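Local coordinates for poly(ADP-ribose) glycohydrolase (Thermomonospora curvata, PDB 3SII), which probably hydrolyses the ribose-ribose glycosidic bonds of poly(ADP-ribose), releasing ADP-ribose, through a macrodomain-type catalytic fold, at residues V89-F94 against V170-S175; P176-R181 against F225-A230; I67-E72 against P265-F270. All coordinates share one frame; numbering follows the deposited sequence.

Contact 1. Residues V89-F94 against V170-S175; sequences VACLNF and VAFLTS. With A1R (5'-O-[(S)-{[(S)-{[(2R,3R,4S)-3,4-dihydroxypyrrolidin-2-yl]methoxy}(hydroxy)phosphoryl]oxy}(hydroxy)phosphoryl]adenosine), chain B.
The Phe-172 ring carries Val-170 CG2 on one face, offset toward the rim, while Cys-91 CB from the adjacent strand comes within 3.8 Å of Phe-172 CD1. Cys-91 SG stands obliquely to this ring, 5.2 Å from its centroid, as a sulfur-aromatic contact. The Phe-94 ring has Leu-92 CG in plane at its edge and, also near its plane, O5' of the bound ADP-ribose analogue A1R. The amide of Asn-93 lies alongside Thr-174: with CG anti to the backbone N (chi1 172°), ND2 reaches Thr-174 OG1 at 2.9 Å in the amide plane, and Glu-112 takes a second bond from ND2. The two strands run parallel, and four backbone bonds alternate between them, from Ala-171 N to Val-89 O (2.9 Å) to Asn-93 N to Leu-173 O (2.8 Å). On the sheet face opposite Cys-91, Asn-93 and Phe-172, Ala-90 CB packs against Leu-173 CD1 at 4.1 Å. These are central strands of the macrodomain sheet. Strand 214-217 pairs with the far side of 90-94, and strand 147-157 with that of 170-175; helix 189-209 packs on the Leu-173 face, helices 74-84 and 121-125 on the face of Cys-91, Asn-93 and Phe-172.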
loop_
_atom_site.group_PDB
_atom_site.type_symbol
_atom_site.label_atom_id
_atom_site.label_comp_id
_atom_site.label_asym_id
_atom_site.label_seq_id
_atom_site.Cartn_x
_atom_site.Cartn_y
_atom_site.Cartn_z
ATOM N N VAL A 89 11.775 -3.600 -2.521
ATOM C CA VAL A 89 10.558 -4.249 -2.035
ATOM C C VAL A 89 9.352 -3.462 -2.534
ATOM O O VAL A 89 9.426 -2.237 -2.649
ATOM C CB VAL A 89 10.550 -4.247 -0.489
ATOM C CG1 VAL A 89 9.251 -4.806 0.073
ATOM C CG2 VAL A 89 11.773 -5.016 0.052
ATOM N N ALA A 90 8.257 -4.153 -2.845
ATOM C CA ALA A 90 6.996 -3.478 -3.178
ATOM C C ALA A 90 5.973 -3.656 -2.070
ATOM O O ALA A 90 5.827 -4.752 -1.516
ATOM C CB ALA A 90 6.441 -4.008 -4.496
ATOM N N CYS A 91 5.253 -2.579 -1.767
ATOM C CA CYS A 91 4.262 -2.565 -0.707
ATOM C C CYS A 91 2.894 -2.145 -1.224
ATOM O O CYS A 91 2.783 -1.169 -1.960
ATOM C CB CYS A 91 4.646 -1.553 0.371
ATOM S SG CYS A 91 6.236 -1.823 1.171
ATOM N N LEU A 92 1.858 -2.862 -0.811
ATOM C CA LEU A 92 0.492 -2.484 -1.134
ATOM C C LEU A 92 0.030 -1.356 -0.203
ATOM O O LEU A 92 0.077 -1.495 1.017
ATOM C CB LEU A 92 -0.432 -3.707 -1.025
ATOM C CG LEU A 92 -1.934 -3.470 -1.205
ATOM C CD1 LEU A 92 -2.229 -2.811 -2.567
ATOM C CD2 LEU A 92 -2.709 -4.787 -1.025
ATOM N N ASN A 93 -0.372 -0.240 -0.802
ATOM C CA ASN A 93 -1.010 0.893 -0.135
ATOM C C ASN A 93 -2.517 0.648 -0.138
ATOM O O ASN A 93 -3.114 0.488 -1.212
ATOM C CB ASN A 93 -0.667 2.180 -0.906
ATOM C CG ASN A 93 -1.434 3.384 -0.407
ATOM O OD1 ASN A 93 -1.919 3.396 0.722
ATOM N ND2 ASN A 93 -1.564 4.399 -1.256
ATOM N N PHE A 94 -3.115 0.589 1.060
ATOM C CA PHE A 94 -4.552 0.347 1.207
ATOM C C PHE A 94 -5.258 1.666 0.921
ATOM O O PHE A 94 -5.625 2.420 1.834
ATOM C CB PHE A 94 -4.896 -0.136 2.624
ATOM C CG PHE A 94 -4.110 -1.350 3.093
ATOM C CD1 PHE A 94 -3.456 -2.193 2.201
ATOM C CD2 PHE A 94 -4.068 -1.662 4.449
ATOM C CE1 PHE A 94 -2.750 -3.303 2.650
ATOM C CE2 PHE A 94 -3.373 -2.773 4.903
ATOM C CZ PHE A 94 -2.710 -3.598 3.999
ATOM N N VAL A 170 11.242 2.144 -1.245
ATOM C CA VAL A 170 10.372 1.028 -1.605
ATOM C C VAL A 170 9.466 1.442 -2.753
ATOM O O VAL A 170 9.214 2.637 -2.958
ATOM C CB VAL A 170 9.479 0.590 -0.424
ATOM C CG1 VAL A 170 10.306 0.316 0.828
ATOM C CG2 VAL A 170 8.418 1.648 -0.128
ATOM N N ALA A 171 8.952 0.466 -3.497
ATOM C CA ALA A 171 7.913 0.766 -4.471
ATOM C C ALA A 171 6.562 0.622 -3.798
ATOM O O ALA A 171 6.374 -0.260 -2.954
ATOM C CB ALA A 171 8.001 -0.166 -5.671
ATOM N N PHE A 172 5.615 1.481 -4.161
ATOM C CA PHE A 172 4.247 1.330 -3.678
ATOM C C PHE A 172 3.292 0.976 -4.802
ATOM O O PHE A 172 3.445 1.425 -5.942
ATOM C CB PHE A 172 3.751 2.593 -2.964
ATOM C CG PHE A 172 4.381 2.818 -1.618
ATOM C CD1 PHE A 172 3.987 2.068 -0.517
ATOM C CD2 PHE A 172 5.374 3.768 -1.457
ATOM C CE1 PHE A 172 4.571 2.256 0.720
ATOM C CE2 PHE A 172 5.964 3.971 -0.214
ATOM C CZ PHE A 172 5.548 3.212 0.879
ATOM N N LEU A 173 2.307 0.159 -4.462
ATOM C CA LEU A 173 1.214 -0.190 -5.364
ATOM C C LEU A 173 -0.064 0.330 -4.728
ATOM O O LEU A 173 -0.456 -0.117 -3.647
ATOM C CB LEU A 173 1.107 -1.705 -5.500
ATOM C CG LEU A 173 2.391 -2.425 -5.920
ATOM C CD1 LEU A 173 2.411 -3.838 -5.379
ATOM C CD2 LEU A 173 2.477 -2.425 -7.419
ATOM N N THR A 174 -0.712 1.273 -5.399
ATOM C CA THR A 174 -1.868 1.966 -4.844
ATOM C C THR A 174 -3.123 1.513 -5.576
ATOM O O THR A 174 -3.311 1.816 -6.744
ATOM C CB THR A 174 -1.639 3.494 -4.933
ATOM O OG1 THR A 174 -0.633 3.851 -3.981
ATOM C CG2 THR A 174 -2.908 4.292 -4.651
ATOM N N SER A 175 -3.962 0.760 -4.875
ATOM C CA SER A 175 -5.171 0.169 -5.442
ATOM C C SER A 175 -6.207 0.146 -4.331
ATOM O O SER A 175 -5.934 -0.368 -3.254
ATOM C CB SER A 175 -4.873 -1.264 -5.889
ATOM O OG SER A 175 -6.067 -1.988 -6.189
HETATM N N1 A1R B . 0.381 -1.631 8.790
HETATM C C2 A1R B . -0.189 -2.866 8.656
HETATM N N3 A1R B . -1.504 -3.094 8.930
HETATM C C4 A1R B . -2.162 -2.021 9.335
HETATM C C5 A1R B . -1.689 -0.721 9.494
HETATM C C6 A1R B . -0.350 -0.571 9.198
HETATM N N6 A1R B . 0.297 0.696 9.333
HETATM N N7 A1R B . -2.707 0.119 9.930
HETATM C C8 A1R B . -3.797 -0.666 10.024
HETATM N N9 A1R B . -3.527 -1.979 9.681
HETATM C "C1'" A1R B . -4.434 -3.111 9.637
HETATM C "C2'" A1R B . -5.624 -2.978 10.523
HETATM O "O2'" A1R B . -5.985 -4.215 11.036
HETATM C "C3'" A1R B . -6.680 -2.468 9.620
HETATM O "O3'" A1R B . -7.946 -2.871 10.009
HETATM O "O4'" A1R B . -4.930 -3.274 8.332
HETATM C "C4'" A1R B . -6.319 -3.070 8.310
HETATM C "C5'" A1R B . -6.777 -2.221 7.143
HETATM O "O5'" A1R B . -6.233 -0.941 7.219
HETATM P PA A1R B . -7.054 0.325 6.688
HETATM O O1A A1R B . -6.021 1.415 6.629
HETATM O O2A A1R B . -8.252 0.675 7.500
HETATM O O3A A1R B . -7.434 -0.065 5.199
HETATM P PB A1R B . -8.823 0.082 4.416
HETATM O O1B A1R B . -9.934 -0.728 5.038
HETATM O O2B A1R B . -8.544 -0.348 3.004
HETATM O O5N A1R B . -9.278 1.589 4.523
HETATM C C5N A1R B . -8.831 2.554 3.620
HETATM N N4N A1R B . -8.483 4.155 4.836
HETATM C C1N A1R B . -7.361 5.073 4.688
HETATM O O2N A1R B . -7.017 6.583 2.893
HETATM C C2N A1R B . -7.198 5.262 3.211
HETATM O O3N A1R B . -9.519 5.479 2.735
HETATM C C3N A1R B . -8.418 4.644 2.636
HETATM C C4N A1R B . -9.178 3.756 3.505
#

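Contact 2. Residues P176-R181 against F225-A230; sequences PAPNRR and FGNDPA. With A1R (5'-O-[(S)-{[(S)-{[(2R,3R,4S)-3,4-dihydroxypyrrolidin-2-yl]methoxy}(hydroxy)phosphoryl]oxy}(hydroxy)phosphoryl]adenosine), chain B.
Phe-225 and Asn-179 meet where two loops of the macrodomain fold, each running into a helix, come together beside the diphosphate and pyrrolidine end of A1R. Stacking dominates. The Phe-225 ring lies between ligand and protein, with A1R C5N over the centre of one face and Asn-179 on the opposite one, its amide plane 26° from the ring and ND2 3.7 Å from Phe-225 CE1. Placing CG anti to the carbonyl carbon (chi1 -78°) sets the ring in this slot, where Ala-177 O approaches Phe-225 CD2 obliquely at 3.2 Å. Were the ring cut back to an alanine, a gap would probably open between Asn-179 and the pyrrolidine, leaving that end of the ligand without its aromatic support. Among the hydrogen bonds, Asn-227 ND2 gives one to Pro-178 O (2.9 Å), in both the amide and the carbonyl plane, and another to Gly-221 O. Arg-181 N meets Phe-225 O at 3.0 Å from above the carbonyl plane. Toward the ligand, Phe-225 N donates to A1R O1B (3.2 Å). Both loops end in N-caps: Asn-179 OD1 accepts from Ala-182 N, and Asp-228 OD1 from Ala-230 N. Water completes the polar contacts: the extended Arg-180 chain reaches along Gly-226 and Asn-227 to a molecule that donates to Asn-227 OD1 (2.8 Å), accepts from Asp-228 N (2.9 Å) and is held weakly by Arg-180 NH1.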
loop_
_atom_site.group_PDB
_atom_site.type_symbol
_atom_site.label_atom_id
_atom_site.label_comp_id
_atom_site.label_asym_id
_atom_site.label_seq_id
_atom_site.Cartn_x
_atom_site.Cartn_y
_atom_site.Cartn_z
ATOM N N PRO A 176 -7.402 0.708 -4.575
ATOM C CA PRO A 176 -8.390 0.737 -3.496
ATOM C C PRO A 176 -9.198 -0.540 -3.462
ATOM O O PRO A 176 -9.663 -1.014 -4.492
ATOM C CB PRO A 176 -9.295 1.898 -3.902
ATOM C CG PRO A 176 -9.267 1.855 -5.404
ATOM C CD PRO A 176 -7.867 1.420 -5.782
ATOM N N ALA A 177 -9.337 -1.113 -2.275
ATOM C CA ALA A 177 -10.250 -2.224 -2.104
ATOM C C ALA A 177 -11.673 -1.691 -2.242
ATOM O O ALA A 177 -11.917 -0.496 -2.023
ATOM C CB ALA A 177 -10.056 -2.859 -0.727
ATOM N N PRO A 178 -12.624 -2.567 -2.595
ATOM C CA PRO A 178 -14.019 -2.112 -2.603
ATOM C C PRO A 178 -14.449 -1.630 -1.219
ATOM O O PRO A 178 -14.032 -2.187 -0.196
ATOM C CB PRO A 178 -14.793 -3.367 -3.011
ATOM C CG PRO A 178 -13.889 -4.511 -2.666
ATOM C CD PRO A 178 -12.498 -3.997 -2.925
ATOM N N ASN A 179 -15.271 -0.589 -1.190
ATOM C CA ASN A 179 -15.787 -0.065 0.064
ATOM C C ASN A 179 -17.007 -0.879 0.459
ATOM O O ASN A 179 -18.154 -0.466 0.236
ATOM C CB ASN A 179 -16.133 1.420 -0.080
ATOM C CG ASN A 179 -16.393 2.099 1.257
ATOM O OD1 ASN A 179 -16.790 1.460 2.232
ATOM N ND2 ASN A 179 -16.178 3.408 1.302
ATOM N N ARG A 180 -16.753 -2.050 1.035
ATOM C CA ARG A 180 -17.825 -2.983 1.345
ATOM C C ARG A 180 -18.787 -2.420 2.377
ATOM O O ARG A 180 -19.972 -2.761 2.393
ATOM C CB ARG A 180 -17.261 -4.321 1.821
ATOM C CG ARG A 180 -18.359 -5.345 2.003
ATOM C CD ARG A 180 -17.843 -6.716 2.337
ATOM N NE ARG A 180 -18.956 -7.662 2.392
ATOM C CZ ARG A 180 -18.888 -8.864 2.954
ATOM N NH1 ARG A 180 -17.757 -9.271 3.515
ATOM N NH2 ARG A 180 -19.951 -9.655 2.957
ATOM N N ARG A 181 -18.276 -1.555 3.242
ATOM C CA ARG A 181 -19.107 -0.887 4.230
ATOM C C ARG A 181 -20.227 -0.092 3.568
ATOM O O ARG A 181 -21.377 -0.128 4.015
ATOM C CB ARG A 181 -18.243 0.030 5.097
ATOM C CG ARG A 181 -19.007 0.773 6.173
ATOM C CD ARG A 181 -18.068 1.239 7.275
ATOM N NE ARG A 181 -17.316 0.122 7.840
ATOM C CZ ARG A 181 -16.570 0.198 8.937
ATOM N NH1 ARG A 181 -16.476 1.343 9.601
ATOM N NH2 ARG A 181 -15.923 -0.874 9.376
ATOM N N PHE A 225 -12.931 0.279 5.203
ATOM C CA PHE A 225 -13.704 -0.240 4.068
ATOM C C PHE A 225 -14.523 -1.484 4.407
ATOM O O PHE A 225 -15.321 -1.938 3.591
ATOM C CB PHE A 225 -12.797 -0.504 2.862
ATOM C CG PHE A 225 -12.411 0.738 2.095
ATOM C CD1 PHE A 225 -12.880 1.984 2.477
ATOM C CD2 PHE A 225 -11.579 0.651 0.988
ATOM C CE1 PHE A 225 -12.526 3.123 1.773
ATOM C CE2 PHE A 225 -11.212 1.790 0.278
ATOM C CZ PHE A 225 -11.694 3.030 0.674
ATOM N N GLY A 226 -14.313 -2.033 5.599
ATOM C CA GLY A 226 -15.178 -3.072 6.146
ATOM C C GLY A 226 -15.208 -4.409 5.421
ATOM O O GLY A 226 -16.210 -5.126 5.461
ATOM N N ASN A 227 -14.125 -4.760 4.743
ATOM C CA ASN A 227 -14.066 -6.088 4.154
ATOM C C ASN A 227 -13.806 -7.145 5.221
ATOM O O ASN A 227 -13.327 -6.839 6.310
ATOM C CB ASN A 227 -12.999 -6.170 3.055
ATOM C CG ASN A 227 -13.451 -5.537 1.764
ATOM O OD1 ASN A 227 -14.133 -6.170 0.953
ATOM N ND2 ASN A 227 -13.089 -4.276 1.570
ATOM N N ASP A 228 -14.130 -8.389 4.884
ATOM C CA ASP A 228 -13.977 -9.533 5.773
ATOM C C ASP A 228 -12.540 -10.047 5.682
ATOM O O ASP A 228 -12.101 -10.479 4.619
ATOM C CB ASP A 228 -14.958 -10.626 5.330
ATOM C CG ASP A 228 -14.855 -11.889 6.164
ATOM O OD1 ASP A 228 -13.965 -11.977 7.032
ATOM O OD2 ASP A 228 -15.670 -12.808 5.934
ATOM N N PRO A 229 -11.778 -9.984 6.785
ATOM C CA PRO A 229 -10.377 -10.388 6.640
ATOM C C PRO A 229 -10.187 -11.848 6.214
ATOM O O PRO A 229 -9.197 -12.128 5.530
ATOM C CB PRO A 229 -9.768 -10.121 8.023
ATOM C CG PRO A 229 -10.917 -10.008 8.950
ATOM C CD PRO A 229 -12.093 -9.517 8.146
ATOM N N ALA A 230 -11.087 -12.754 6.592
ATOM C CA ALA A 230 -10.965 -14.136 6.123
ATOM C C ALA A 230 -11.092 -14.181 4.609
ATOM O O ALA A 230 -10.385 -14.934 3.940
ATOM C CB ALA A 230 -12.017 -15.051 6.782
HETATM N N1 A1R B . 0.381 -1.631 8.790
HETATM C C2 A1R B . -0.189 -2.866 8.656
HETATM N N3 A1R B . -1.504 -3.094 8.930
HETATM C C4 A1R B . -2.162 -2.021 9.335
HETATM C C5 A1R B . -1.689 -0.721 9.494
HETATM C C6 A1R B . -0.350 -0.571 9.198
HETATM N N6 A1R B . 0.297 0.696 9.333
HETATM N N7 A1R B . -2.707 0.119 9.930
HETATM C C8 A1R B . -3.797 -0.666 10.024
HETATM N N9 A1R B . -3.527 -1.979 9.681
HETATM C "C1'" A1R B . -4.434 -3.111 9.637
HETATM C "C2'" A1R B . -5.624 -2.978 10.523
HETATM O "O2'" A1R B . -5.985 -4.215 11.036
HETATM C "C3'" A1R B . -6.680 -2.468 9.620
HETATM O "O3'" A1R B . -7.946 -2.871 10.009
HETATM O "O4'" A1R B . -4.930 -3.274 8.332
HETATM C "C4'" A1R B . -6.319 -3.070 8.310
HETATM C "C5'" A1R B . -6.777 -2.221 7.143
HETATM O "O5'" A1R B . -6.233 -0.941 7.219
HETATM P PA A1R B . -7.054 0.325 6.688
HETATM O O1A A1R B . -6.021 1.415 6.629
HETATM O O2A A1R B . -8.252 0.675 7.500
HETATM O O3A A1R B . -7.434 -0.065 5.199
HETATM P PB A1R B . -8.823 0.082 4.416
HETATM O O1B A1R B . -9.934 -0.728 5.038
HETATM O O2B A1R B . -8.544 -0.348 3.004
HETATM O O5N A1R B . -9.278 1.589 4.523
HETATM C C5N A1R B . -8.831 2.554 3.620
HETATM N N4N A1R B . -8.483 4.155 4.836
HETATM C C1N A1R B . -7.361 5.073 4.688
HETATM O O2N A1R B . -7.017 6.583 2.893
HETATM C C2N A1R B . -7.198 5.262 3.211
HETATM O O3N A1R B . -9.519 5.479 2.735
HETATM C C3N A1R B . -8.418 4.644 2.636
HETATM C C4N A1R B . -9.178 3.756 3.505
HETATM O O HOH W 1 -15.010 -8.546 2.076
#

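Contact 3. Residues I67-E72 against P265-F270; sequences IEVTEE and PRHAAF. With A1R (5'-O-[(S)-{[(S)-{[(2R,3R,4S)-3,4-dihydroxypyrrolidin-2-yl]methoxy}(hydroxy)phosphoryl]oxy}(hydroxy)phosphoryl]adenosine), chain B.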
loop_
_atom_site.group_PDB
_atom_site.type_symbol
_atom_site.label_atom_id
_atom_site.label_comp_id
_atom_site.label_asym_id
_atom_site.label_seq_id
_atom_site.Cartn_x
_atom_site.Cartn_y
_atom_site.Cartn_z
ATOM N N ILE A 67 6.455 -17.331 2.746
ATOM C CA ILE A 67 5.285 -16.553 3.147
ATOM C C ILE A 67 5.276 -16.402 4.666
ATOM O O ILE A 67 5.351 -17.394 5.401
ATOM C CB ILE A 67 3.973 -17.179 2.635
ATOM C CG1 ILE A 67 3.962 -17.196 1.105
ATOM C CG2 ILE A 67 2.768 -16.411 3.161
ATOM C CD1 ILE A 67 2.672 -17.729 0.501
ATOM N N GLU A 68 5.229 -15.157 5.134
ATOM C CA GLU A 68 5.224 -14.863 6.565
ATOM C C GLU A 68 3.996 -14.040 6.905
ATOM O O GLU A 68 3.621 -13.153 6.150
ATOM C CB GLU A 68 6.443 -14.017 6.968
ATOM C CG GLU A 68 7.817 -14.656 6.809
ATOM C CD GLU A 68 8.943 -13.725 7.262
ATOM O OE1 GLU A 68 8.967 -12.548 6.842
ATOM O OE2 GLU A 68 9.806 -14.168 8.048
ATOM N N VAL A 69 3.396 -14.310 8.056
ATOM C CA VAL A 69 2.429 -13.389 8.651
ATOM C C VAL A 69 3.045 -12.810 9.916
ATOM O O VAL A 69 3.543 -13.557 10.763
ATOM C CB VAL A 69 1.097 -14.083 8.998
ATOM C CG1 VAL A 69 0.112 -13.073 9.586
ATOM C CG2 VAL A 69 0.503 -14.727 7.761
ATOM N N THR A 70 3.033 -11.483 10.042
ATOM C CA THR A 70 3.617 -10.807 11.201
ATOM C C THR A 70 2.670 -9.727 11.698
ATOM O O THR A 70 1.712 -9.373 10.995
ATOM C CB THR A 70 4.968 -10.142 10.866
ATOM O OG1 THR A 70 4.748 -8.993 10.038
ATOM C CG2 THR A 70 5.892 -11.122 10.147
ATOM N N GLU A 71 2.936 -9.214 12.897
ATOM C CA GLU A 71 2.170 -8.094 13.460
ATOM C C GLU A 71 2.856 -6.759 13.178
ATOM O O GLU A 71 2.546 -5.730 13.795
ATOM C CB GLU A 71 1.975 -8.271 14.968
ATOM C CG GLU A 71 1.204 -9.522 15.350
ATOM C CD GLU A 71 0.911 -9.584 16.838
ATOM O OE1 GLU A 71 0.425 -8.575 17.388
ATOM O OE2 GLU A 71 1.172 -10.636 17.457
ATOM N N GLU A 72 3.795 -6.790 12.242
ATOM C CA GLU A 72 4.477 -5.587 11.789
ATOM C C GLU A 72 3.543 -4.621 11.071
ATOM O O GLU A 72 2.594 -5.032 10.399
ATOM C CB GLU A 72 5.596 -5.964 10.820
ATOM C CG GLU A 72 6.799 -6.642 11.443
ATOM C CD GLU A 72 7.728 -7.210 10.393
ATOM O OE1 GLU A 72 7.242 -7.952 9.510
ATOM O OE2 GLU A 72 8.941 -6.903 10.432
ATOM N N PRO A 265 -8.182 -9.078 15.294
ATOM C CA PRO A 265 -8.888 -10.030 14.424
ATOM C C PRO A 265 -8.409 -10.067 12.972
ATOM O O PRO A 265 -8.470 -11.122 12.332
ATOM C CB PRO A 265 -10.348 -9.554 14.495
ATOM C CG PRO A 265 -10.248 -8.113 14.867
ATOM C CD PRO A 265 -9.085 -8.032 15.809
ATOM N N ARG A 266 -7.963 -8.933 12.444
ATOM C CA ARG A 266 -7.444 -8.915 11.087
ATOM C C ARG A 266 -6.187 -9.780 11.001
ATOM O O ARG A 266 -6.000 -10.553 10.053
ATOM C CB ARG A 266 -7.098 -7.482 10.684
ATOM C CG ARG A 266 -8.187 -6.727 9.925
ATOM C CD ARG A 266 -9.411 -6.428 10.757
ATOM N NE ARG A 266 -9.137 -5.626 11.952
ATOM C CZ ARG A 266 -9.781 -4.505 12.268
ATOM N NH1 ARG A 266 -10.704 -4.019 11.451
ATOM N NH2 ARG A 266 -9.489 -3.861 13.394
ATOM N N HIS A 267 -5.311 -9.631 11.991
ATOM C CA HIS A 267 -4.113 -10.447 12.049
ATOM C C HIS A 267 -4.434 -11.922 12.274
ATOM O O HIS A 267 -3.848 -12.795 11.634
ATOM C CB HIS A 267 -3.178 -9.953 13.145
ATOM C CG HIS A 267 -2.015 -10.860 13.379
ATOM N ND1 HIS A 267 -2.035 -11.866 14.322
ATOM C CD2 HIS A 267 -0.805 -10.936 12.772
ATOM C CE1 HIS A 267 -0.884 -12.511 14.295
ATOM N NE2 HIS A 267 -0.121 -11.967 13.362
ATOM N N ALA A 268 -5.357 -12.203 13.187
ATOM C CA ALA A 268 -5.760 -13.579 13.459
ATOM C C ALA A 268 -6.220 -14.303 12.190
ATOM O O ALA A 268 -5.845 -15.451 11.955
ATOM C CB ALA A 268 -6.865 -13.601 14.513
ATOM N N ALA A 269 -7.005 -13.622 11.358
ATOM C CA ALA A 269 -7.527 -14.224 10.134
ATOM C C ALA A 269 -6.398 -14.597 9.168
ATOM O O ALA A 269 -6.427 -15.658 8.542
ATOM C CB ALA A 269 -8.511 -13.277 9.469
ATOM N N PHE A 270 -5.392 -13.731 9.054
ATOM C CA PHE A 270 -4.268 -14.021 8.178
ATOM C C PHE A 270 -3.389 -15.121 8.755
ATOM O O PHE A 270 -2.944 -15.997 8.019
ATOM C CB PHE A 270 -3.467 -12.754 7.861
ATOM C CG PHE A 270 -4.074 -11.936 6.750
ATOM C CD1 PHE A 270 -3.556 -12.007 5.463
ATOM C CD2 PHE A 270 -5.187 -11.142 6.978
ATOM C CE1 PHE A 270 -4.123 -11.279 4.428
ATOM C CE2 PHE A 270 -5.762 -10.408 5.948
ATOM C CZ PHE A 270 -5.229 -10.486 4.668
HETATM N N1 A1R B . 0.381 -1.631 8.790
HETATM C C2 A1R B . -0.189 -2.866 8.656
HETATM N N3 A1R B . -1.504 -3.094 8.930
HETATM C C4 A1R B . -2.162 -2.021 9.335
HETATM C C5 A1R B . -1.689 -0.721 9.494
HETATM C C6 A1R B . -0.350 -0.571 9.198
HETATM N N6 A1R B . 0.297 0.696 9.333
HETATM N N7 A1R B . -2.707 0.119 9.930
HETATM C C8 A1R B . -3.797 -0.666 10.024
HETATM N N9 A1R B . -3.527 -1.979 9.681
HETATM C "C1'" A1R B . -4.434 -3.111 9.637
HETATM C "C2'" A1R B . -5.624 -2.978 10.523
HETATM O "O2'" A1R B . -5.985 -4.215 11.036
HETATM C "C3'" A1R B . -6.680 -2.468 9.620
HETATM O "O3'" A1R B . -7.946 -2.871 10.009
HETATM O "O4'" A1R B . -4.930 -3.274 8.332
HETATM C "C4'" A1R B . -6.319 -3.070 8.310
HETATM C "C5'" A1R B . -6.777 -2.221 7.143
HETATM O "O5'" A1R B . -6.233 -0.941 7.219
HETATM P PA A1R B . -7.054 0.325 6.688
HETATM O O1A A1R B . -6.021 1.415 6.629
HETATM O O2A A1R B . -8.252 0.675 7.500
HETATM O O3A A1R B . -7.434 -0.065 5.199
HETATM P PB A1R B . -8.823 0.082 4.416
HETATM O O1B A1R B . -9.934 -0.728 5.038
HETATM O O2B A1R B . -8.544 -0.348 3.004
HETATM O O5N A1R B . -9.278 1.589 4.523
HETATM C C5N A1R B . -8.831 2.554 3.620
HETATM N N4N A1R B . -8.483 4.155 4.836
HETATM C C1N A1R B . -7.361 5.073 4.688
HETATM O O2N A1R B . -7.017 6.583 2.893
HETATM C C2N A1R B . -7.198 5.262 3.211
HETATM O O3N A1R B . -9.519 5.479 2.735
HETATM C C3N A1R B . -8.418 4.644 2.636
HETATM C C4N A1R B . -9.178 3.756 3.505
HETATM O O HOH W 2 2.204 -13.373 13.301
#
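Val-69 and His-267 face each other where strand 67-70 runs nearly antiparallel to helix 265-270, the axes 156° apart and 8.8 Å at closest approach. That separation suits a helix laid over a sheet strand, and side chains bridge it. Both branches of Val-69 are used: CG1, anti to the backbone N, lies 4.0 Å from Phe-270 CB and also meets the His-267 ring obliquely, while CG2 reaches Phe-270 O at 3.7 Å. With CG likewise anti to its own N (chi1 172°), His-267 extends its ring toward the end of the strand. Glu-71 crosses this side chain at about a right angle, so that its CG sits over one face, 3.6 Å from the ring centroid and offset toward the rim, in a CH-pi contact. Thr-70 O lies near the ring plane, 3.5 Å from His-267 CD2. A water at the ring edge joins the segments by donating to Val-69 O (2.9 Å) and bonding to His-267 NE2 (2.7 Å). Where the strand ends, Thr-70 OG1 accepts from Glu-72 N in an ST turn and donates to Glu-72 OE1. Arg-266, on the same helix, lays its guanidinium face against A1R O3' and forms a salt bridge with Asp-259. Strand 66-70 is the outermost strand at its end of the sheet, paired with 252-256; the Phe-270 ring meets Phe-255 of that neighbour, and helix 229-240 packs against Phe-270.

Overall arrangement
Contact 1 is the buried centre of the fold, contact 2 is partly buried, and contact 3 lies at the surface. Contacts 1 and 3 belong to one mixed sheet, at its middle and its edge strand, with their nearest atoms about 7 Å apart. The chemistry follows: a regular backbone ladder in contact 1, loop-to-loop stacking and mixed polar bonds in contact 2, and side-chain packing with a bridging water in contact 3. Strand 163-175 leads directly from contact 1 into contact 2, whose Pro-229 packs on Ala-269 and Arg-266 of contact 3. All three reach A1R, and both earlier contacts are nested within the chain loop closed by contact 3.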